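Local atomic coordinates of putative dehydratase (Mesorhizobium loti, PDB entry 2POZ), a protein that is of unknown function but belongs to the mandelate racemase/muconate lactonizing enzyme family and probably acts as a lyase, perhaps a dehydratase. Residues S312-N324 / F358-L370. Numbering follows the deposited sequence.
Sequences SLIETATLQLEAN and FEMPNGPGLGAVL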
ATOM      1  N   SER A 312      40.350   8.296 -21.312  1.00 14.33           N
ATOM      2  CA  SER A 312      40.174   7.187 -22.250  1.00 13.40           C
ATOM      3  C   SER A 312      40.102   5.845 -21.514  1.00 13.75           C
ATOM      4  O   SER A 312      39.513   4.883 -22.016  1.00 14.81           O
ATOM      5  CB  SER A 312      41.343   7.137 -23.237  1.00 13.17           C
ATOM      6  OG  SER A 312      41.411   8.307 -24.027  1.00 16.70           O
ATOM      7  N   LEU A 313      40.718   5.767 -20.339  1.00 12.44           N
ATOM      8  CA  LEU A 313      40.706   4.521 -19.577  1.00 13.00           C
ATOM      9  C   LEU A 313      39.292   4.101 -19.175  1.00 12.59           C
ATOM     10  O   LEU A 313      38.836   3.021 -19.545  1.00 13.99           O
ATOM     11  CB  LEU A 313      41.589   4.632 -18.323  1.00 11.06           C
ATOM     12  CG  LEU A 313      41.603   3.399 -17.397  1.00 12.72           C
ATOM     13  CD1 LEU A 313      41.984   2.153 -18.191  1.00  8.86           C
ATOM     14  CD2 LEU A 313      42.583   3.615 -16.249  1.00  9.48           C
ATOM     15  N   ILE A 314      38.581   4.941 -18.430  1.00 13.57           N
ATOM     16  CA  ILE A 314      37.231   4.560 -18.017  1.00 13.67           C
ATOM     17  C   ILE A 314      36.292   4.347 -19.204  1.00 13.58           C
ATOM     18  O   ILE A 314      35.367   3.546 -19.125  1.00 14.06           O
ATOM     19  CB  ILE A 314      36.607   5.576 -17.031  1.00 12.47           C
ATOM     20  CG1 ILE A 314      35.342   4.964 -16.417  1.00 13.82           C
ATOM     21  CG2 ILE A 314      36.269   6.875 -17.737  1.00 11.23           C
ATOM     22  CD1 ILE A 314      34.980   5.542 -15.057  1.00 14.74           C
ATOM     23  N   GLU A 315      36.534   5.044 -20.308  1.00 15.09           N
ATOM     24  CA  GLU A 315      35.694   4.866 -21.491  1.00 17.94           C
ATOM     25  C   GLU A 315      35.924   3.467 -22.064  1.00 16.52           C
ATOM     26  O   GLU A 315      34.982   2.763 -22.428  1.00 14.37           O
ATOM     27  CB  GLU A 315      36.028   5.906 -22.570  1.00 20.51           C
ATOM     28  CG  GLU A 315      35.694   7.336 -22.198  1.00 28.34           C
ATOM     29  CD  GLU A 315      36.050   8.321 -23.300  1.00 32.19           C
ATOM     30  OE1 GLU A 315      35.641   8.079 -24.460  1.00 34.74           O
ATOM     31  OE2 GLU A 315      36.730   9.334 -23.006  1.00 30.29           O
ATOM     32  N   THR A 316      37.188   3.063 -22.139  1.00 15.72           N
ATOM     33  CA  THR A 316      37.527   1.749 -22.670  1.00 15.38           C
ATOM     34  C   THR A 316      37.014   0.649 -21.747  1.00 14.99           C
ATOM     35  O   THR A 316      36.503  -0.372 -22.208  1.00 14.52           O
ATOM     36  CB  THR A 316      39.047   1.613 -22.855  1.00 14.98           C
ATOM     37  OG1 THR A 316      39.494   2.617 -23.770  1.00 17.46           O
ATOM     38  CG2 THR A 316      39.408   0.238 -23.401  1.00 17.10           C
ATOM     39  N   ALA A 317      37.148   0.861 -20.442  1.00 14.65           N
ATOM     40  CA  ALA A 317      36.673  -0.113 -19.464  1.00 14.65           C
ATOM     41  C   ALA A 317      35.160  -0.286 -19.597  1.00 14.36           C
ATOM     42  O   ALA A 317      34.631  -1.392 -19.477  1.00 14.97           O
ATOM     43  CB  ALA A 317      37.023   0.351 -18.060  1.00 14.07           C
ATOM     44  N   THR A 318      34.463   0.817 -19.844  1.00 15.35           N
ATOM     45  CA  THR A 318      33.015   0.784 -19.994  1.00 14.05           C
ATOM     46  C   THR A 318      32.623  -0.071 -21.198  1.00 13.96           C
ATOM     47  O   THR A 318      31.581  -0.728 -21.179  1.00 13.98           O
ATOM     48  CB  THR A 318      32.446   2.209 -20.147  1.00 14.82           C
ATOM     49  OG1 THR A 318      32.661   2.933 -18.925  1.00 13.83           O
ATOM     50  CG2 THR A 318      30.948   2.170 -20.454  1.00 15.41           C
ATOM     51  N   LEU A 319      33.457  -0.076 -22.238  1.00 12.72           N
ATOM     52  CA  LEU A 319      33.168  -0.885 -23.426  1.00 13.88           C
ATOM     53  C   LEU A 319      33.177  -2.372 -23.067  1.00 14.10           C
ATOM     54  O   LEU A 319      32.471  -3.169 -23.681  1.00 13.71           O
ATOM     55  CB  LEU A 319      34.186  -0.618 -24.543  1.00 12.90           C
ATOM     56  CG  LEU A 319      34.209   0.790 -25.140  1.00 13.28           C
ATOM     57  CD1 LEU A 319      35.222   0.835 -26.281  1.00 16.23           C
ATOM     58  CD2 LEU A 319      32.823   1.172 -25.637  1.00 14.58           C
ATOM     59  N   GLN A 320      33.977  -2.742 -22.072  1.00 13.49           N
ATOM     60  CA  GLN A 320      34.029  -4.140 -21.639  1.00 16.21           C
ATOM     61  C   GLN A 320      32.631  -4.580 -21.209  1.00 16.69           C
ATOM     62  O   GLN A 320      32.197  -5.691 -21.503  1.00 18.46           O
ATOM     63  CB  GLN A 320      34.989  -4.308 -20.459  1.00 14.81           C
ATOM     64  CG  GLN A 320      36.469  -4.178 -20.814  1.00 16.53           C
ATOM     65  CD  GLN A 320      36.921  -5.222 -21.820  1.00 15.76           C
ATOM     66  OE1 GLN A 320      36.581  -6.397 -21.698  1.00 18.11           O
ATOM     67  NE2 GLN A 320      37.707  -4.801 -22.807  1.00 16.42           N
ATOM     68  N   LEU A 321      31.928  -3.690 -20.517  1.00 16.78           N
ATOM     69  CA  LEU A 321      30.586  -3.981 -20.034  1.00 16.56           C
ATOM     70  C   LEU A 321      29.562  -3.967 -21.169  1.00 16.57           C
ATOM     71  O   LEU A 321      28.766  -4.896 -21.312  1.00 14.82           O
ATOM     72  CB  LEU A 321      30.189  -2.949 -18.972  1.00 18.83           C
ATOM     73  CG  LEU A 321      28.786  -3.018 -18.359  1.00 22.00           C
ATOM     74  CD1 LEU A 321      28.795  -3.921 -17.142  1.00 19.41           C
ATOM     75  CD2 LEU A 321      28.339  -1.615 -17.960  1.00 20.52           C
ATOM     76  N   GLU A 322      29.595  -2.913 -21.979  1.00 13.46           N
ATOM     77  CA  GLU A 322      28.646  -2.761 -23.071  1.00 14.65           C
ATOM     78  C   GLU A 322      28.771  -3.837 -24.139  1.00 14.76           C
ATOM     79  O   GLU A 322      27.862  -4.035 -24.949  1.00 14.84           O
ATOM     80  CB  GLU A 322      28.795  -1.369 -23.687  1.00 14.14           C
ATOM     81  CG  GLU A 322      28.720  -0.268 -22.639  1.00 16.34           C
ATOM     82  CD  GLU A 322      28.862   1.125 -23.223  1.00 18.60           C
ATOM     83  OE1 GLU A 322      29.705   1.311 -24.130  1.00 17.79           O
ATOM     84  OE2 GLU A 322      28.140   2.034 -22.760  1.00 16.72           O
ATOM     85  N   ALA A 323      29.895  -4.535 -24.148  1.00 13.29           N
ATOM     86  CA  ALA A 323      30.086  -5.603 -25.124  1.00 16.01           C
ATOM     87  C   ALA A 323      29.355  -6.853 -24.636  1.00 16.17           C
ATOM     88  O   ALA A 323      28.962  -7.706 -25.437  1.00 16.97           O
ATOM     89  CB  ALA A 323      31.572  -5.914 -25.278  1.00 14.39           C
ATOM     90  N   ASN A 324      29.133  -6.920 -23.325  1.00 16.34           N
ATOM     91  CA  ASN A 324      28.538  -8.096 -22.694  1.00 17.25           C
ATOM     92  C   ASN A 324      27.078  -8.082 -22.218  1.00 19.19           C
ATOM     93  O   ASN A 324      26.399  -9.107 -22.305  1.00 20.85           O
ATOM     94  CB  ASN A 324      29.470  -8.506 -21.541  1.00 16.77           C
ATOM     95  CG  ASN A 324      28.949  -9.678 -20.732  1.00 16.20           C
ATOM     96  OD1 ASN A 324      28.245  -9.498 -19.742  1.00 16.95           O
ATOM     97  ND2 ASN A 324      29.299 -10.886 -21.147  1.00 11.79           N
ATOM     98  N   PHE A 358      31.655   3.070 -31.506  1.00 17.49           N
ATOM     99  CA  PHE A 358      32.895   2.592 -30.903  1.00 18.37           C
ATOM    100  C   PHE A 358      33.017   1.096 -31.147  1.00 19.99           C
ATOM    101  O   PHE A 358      32.070   0.345 -30.884  1.00 19.57           O
ATOM    102  CB  PHE A 358      32.897   2.812 -29.388  1.00 21.09           C
ATOM    103  CG  PHE A 358      33.377   4.162 -28.967  1.00 25.46           C
ATOM    104  CD1 PHE A 358      34.692   4.558 -29.212  1.00 27.59           C
ATOM    105  CD2 PHE A 358      32.523   5.034 -28.304  1.00 24.83           C
ATOM    106  CE1 PHE A 358      35.150   5.814 -28.792  1.00 30.42           C
ATOM    107  CE2 PHE A 358      32.968   6.286 -27.881  1.00 28.42           C
ATOM    108  CZ  PHE A 358      34.283   6.678 -28.124  1.00 28.39           C
ATOM    109  N   GLU A 359      34.170   0.660 -31.642  1.00 19.21           N
ATOM    110  CA  GLU A 359      34.403  -0.765 -31.864  1.00 21.27           C
ATOM    111  C   GLU A 359      34.853  -1.360 -30.531  1.00 20.23           C
ATOM    112  O   GLU A 359      35.554  -0.704 -29.766  1.00 18.36           O
ATOM    113  CB  GLU A 359      35.501  -0.977 -32.915  1.00 24.58           C
ATOM    114  CG  GLU A 359      35.044  -0.824 -34.362  1.00 29.62           C
ATOM    115  CD  GLU A 359      34.122  -1.948 -34.802  1.00 32.05           C
ATOM    116  OE1 GLU A 359      34.519  -3.126 -34.688  1.00 34.21           O
ATOM    117  OE2 GLU A 359      32.999  -1.658 -35.270  1.00 36.92           O
HETATM  118  N   MSE A 360      34.453  -2.594 -30.243  1.00 21.40           N
HETATM  119  CA  MSE A 360      34.853  -3.230 -28.987  1.00 23.46           C
HETATM  120  C   MSE A 360      36.352  -3.522 -29.035  1.00 22.09           C
HETATM  121  O   MSE A 360      36.856  -4.036 -30.030  1.00 19.31           O
HETATM  122  CB  MSE A 360      34.088  -4.544 -28.777  1.00 28.92           C
HETATM  123  CG  MSE A 360      32.572  -4.412 -28.841  1.00 37.95           C
HETATM  124 SE   MSE A 360      31.869  -3.136 -27.566  1.00 51.52          SE
HETATM  125  CE  MSE A 360      31.963  -1.543 -28.645  1.00 42.19           C
ATOM    126  N   PRO A 361      37.088  -3.192 -27.964  1.00 21.36           N
ATOM    127  CA  PRO A 361      38.524  -3.466 -27.986  1.00 21.06           C
ATOM    128  C   PRO A 361      38.756  -4.972 -27.895  1.00 21.90           C
ATOM    129  O   PRO A 361      37.923  -5.692 -27.346  1.00 19.73           O
ATOM    130  CB  PRO A 361      39.029  -2.711 -26.763  1.00 20.91           C
ATOM    131  CG  PRO A 361      37.904  -2.867 -25.809  1.00 21.49           C
ATOM    132  CD  PRO A 361      36.686  -2.605 -26.675  1.00 21.39           C
ATOM    133  N   ASN A 362      39.884  -5.439 -28.428  1.00 21.23           N
ATOM    134  CA  ASN A 362      40.210  -6.865 -28.424  1.00 22.66           C
ATOM    135  C   ASN A 362      41.389  -7.275 -27.532  1.00 21.41           C
ATOM    136  O   ASN A 362      41.645  -8.466 -27.354  1.00 21.29           O
ATOM    137  CB  ASN A 362      40.485  -7.332 -29.857  1.00 26.14           C
ATOM    138  CG  ASN A 362      39.218  -7.431 -30.700  1.00 30.04           C
ATOM    139  OD1 ASN A 362      39.285  -7.446 -31.930  1.00 34.47           O
ATOM    140  ND2 ASN A 362      38.065  -7.517 -30.044  1.00 29.08           N
ATOM    141  N   GLY A 363      42.101  -6.306 -26.973  1.00 19.73           N
ATOM    142  CA  GLY A 363      43.231  -6.637 -26.120  1.00 19.40           C
ATOM    143  C   GLY A 363      42.819  -7.333 -24.832  1.00 21.00           C
ATOM    144  O   GLY A 363      41.654  -7.247 -24.433  1.00 20.63           O
ATOM    145  N   PRO A 364      43.745  -8.041 -24.162  1.00 18.84           N
ATOM    146  CA  PRO A 364      43.413  -8.731 -22.912  1.00 19.21           C
ATOM    147  C   PRO A 364      43.096  -7.773 -21.761  1.00 18.75           C
ATOM    148  O   PRO A 364      43.539  -6.618 -21.752  1.00 19.05           O
ATOM    149  CB  PRO A 364      44.651  -9.599 -22.650  1.00 20.26           C
ATOM    150  CG  PRO A 364      45.759  -8.849 -23.323  1.00 22.19           C
ATOM    151  CD  PRO A 364      45.112  -8.374 -24.605  1.00 20.47           C
ATOM    152  N   GLY A 365      42.322  -8.253 -20.793  1.00 16.48           N
ATOM    153  CA  GLY A 365      41.957  -7.408 -19.670  1.00 14.64           C
ATOM    154  C   GLY A 365      41.034  -6.295 -20.135  1.00 14.24           C
ATOM    155  O   GLY A 365      40.086  -6.544 -20.883  1.00 13.60           O
ATOM    156  N   LEU A 366      41.306  -5.064 -19.714  1.00 14.22           N
ATOM    157  CA  LEU A 366      40.460  -3.942 -20.115  1.00 13.85           C
ATOM    158  C   LEU A 366      40.764  -3.529 -21.553  1.00 15.58           C
ATOM    159  O   LEU A 366      40.037  -2.735 -22.152  1.00 14.45           O
ATOM    160  CB  LEU A 366      40.669  -2.759 -19.170  1.00 11.90           C
ATOM    161  CG  LEU A 366      40.260  -3.001 -17.715  1.00 14.28           C
ATOM    162  CD1 LEU A 366      40.581  -1.782 -16.869  1.00 11.74           C
ATOM    163  CD2 LEU A 366      38.778  -3.322 -17.650  1.00 11.98           C
ATOM    164  N   GLY A 367      41.842  -4.078 -22.101  1.00 15.67           N
ATOM    165  CA  GLY A 367      42.222  -3.753 -23.464  1.00 19.06           C
ATOM    166  C   GLY A 367      42.788  -2.351 -23.567  1.00 20.11           C
ATOM    167  O   GLY A 367      42.774  -1.749 -24.638  1.00 21.06           O
ATOM    168  N   ALA A 368      43.301  -1.845 -22.450  1.00 20.46           N
ATOM    169  CA  ALA A 368      43.861  -0.507 -22.386  1.00 21.96           C
ATOM    170  C   ALA A 368      45.286  -0.510 -21.846  1.00 23.06           C
ATOM    171  O   ALA A 368      45.554  -1.071 -20.785  1.00 23.47           O
ATOM    172  CB  ALA A 368      42.982   0.366 -21.509  1.00 20.96           C
ATOM    173  N   VAL A 369      46.196   0.119 -22.582  1.00 22.23           N
ATOM    174  CA  VAL A 369      47.595   0.201 -22.171  1.00 22.02           C
ATOM    175  C   VAL A 369      47.909   1.653 -21.804  1.00 20.86           C
ATOM    176  O   VAL A 369      47.793   2.553 -22.638  1.00 16.75           O
ATOM    177  CB  VAL A 369      48.544  -0.247 -23.311  1.00 24.93           C
ATOM    178  CG1 VAL A 369      49.981  -0.296 -22.806  1.00 26.01           C
ATOM    179  CG2 VAL A 369      48.120  -1.608 -23.844  1.00 26.97           C
ATOM    180  N   LEU A 370      48.295   1.872 -20.553  1.00 20.02           N
ATOM    181  CA  LEU A 370      48.611   3.210 -20.075  1.00 21.97           C
ATOM    182  C   LEU A 370      49.917   3.744 -20.661  1.00 22.40           C
ATOM    183  O   LEU A 370      50.820   2.979 -21.004  1.00 22.41           O
ATOM    184  CB  LEU A 370      48.730   3.210 -18.550  1.00 21.78           C
ATOM    185  CG  LEU A 370      47.497   2.923 -17.692  1.00 25.02           C
ATOM    186  CD1 LEU A 370      47.933   2.749 -16.249  1.00 26.47           C
ATOM    187  CD2 LEU A 370      46.493   4.059 -17.809  1.00 25.09           C
TER
HETATM  188  O   HOH W   1      39.490  -5.854 -24.618  1.00 24.03           O
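Leu319 and Pro361 show how a helix of the TIM-barrel domain of this enolase-superfamily protein, the one that follows strand 303-304, can be held by a mostly loop-like chain, here residues 358-370 leaving strand 357-359 and running back along helix 312-324. Leu319 points at that chain and divides its two methyls: CD1 lies 3.8 Å from CD of Pro361, while CD2 meets CB of Phe358, the Leu319 and Phe358 side chains crossing at about a right angle, and the selenomethionine methyl CE of Met360. The chain of Met360, bent at chi2 and chi3, folds back on the helix and sets SE 3.6 Å from CB of Ala323. One turn before Leu319, Glu315 sends OE1 obliquely to CZ of the Phe358 ring, carboxylate and ring planes being 74° apart. In Gln320 the first torsion (chi1 -72°) brings CG to 4.0 Å from CD2 of Leu366, and the bend at chi2 (-61°) turns the amide into the loop. There NE2 makes a weak, bent hydrogen bond to Leu366 O (3.2 Å) and gives a second one to a water that also donates to Gly363 O; OE1 is taken by the backbone N of Tyr113. With an alanine in its place, this water and the Tyr113 N-H would probably be left without their amide partner and a gap would open beside Leu366. Gly367 closes the type II' turn that begins at Pro364. Toward the helix start, CD1 of Leu313 rests 3.9 Å from CB of Ala368, and Thr316, its OG1 bonded to Ser312 O, presents CG2 3.3 Å from Leu366 O.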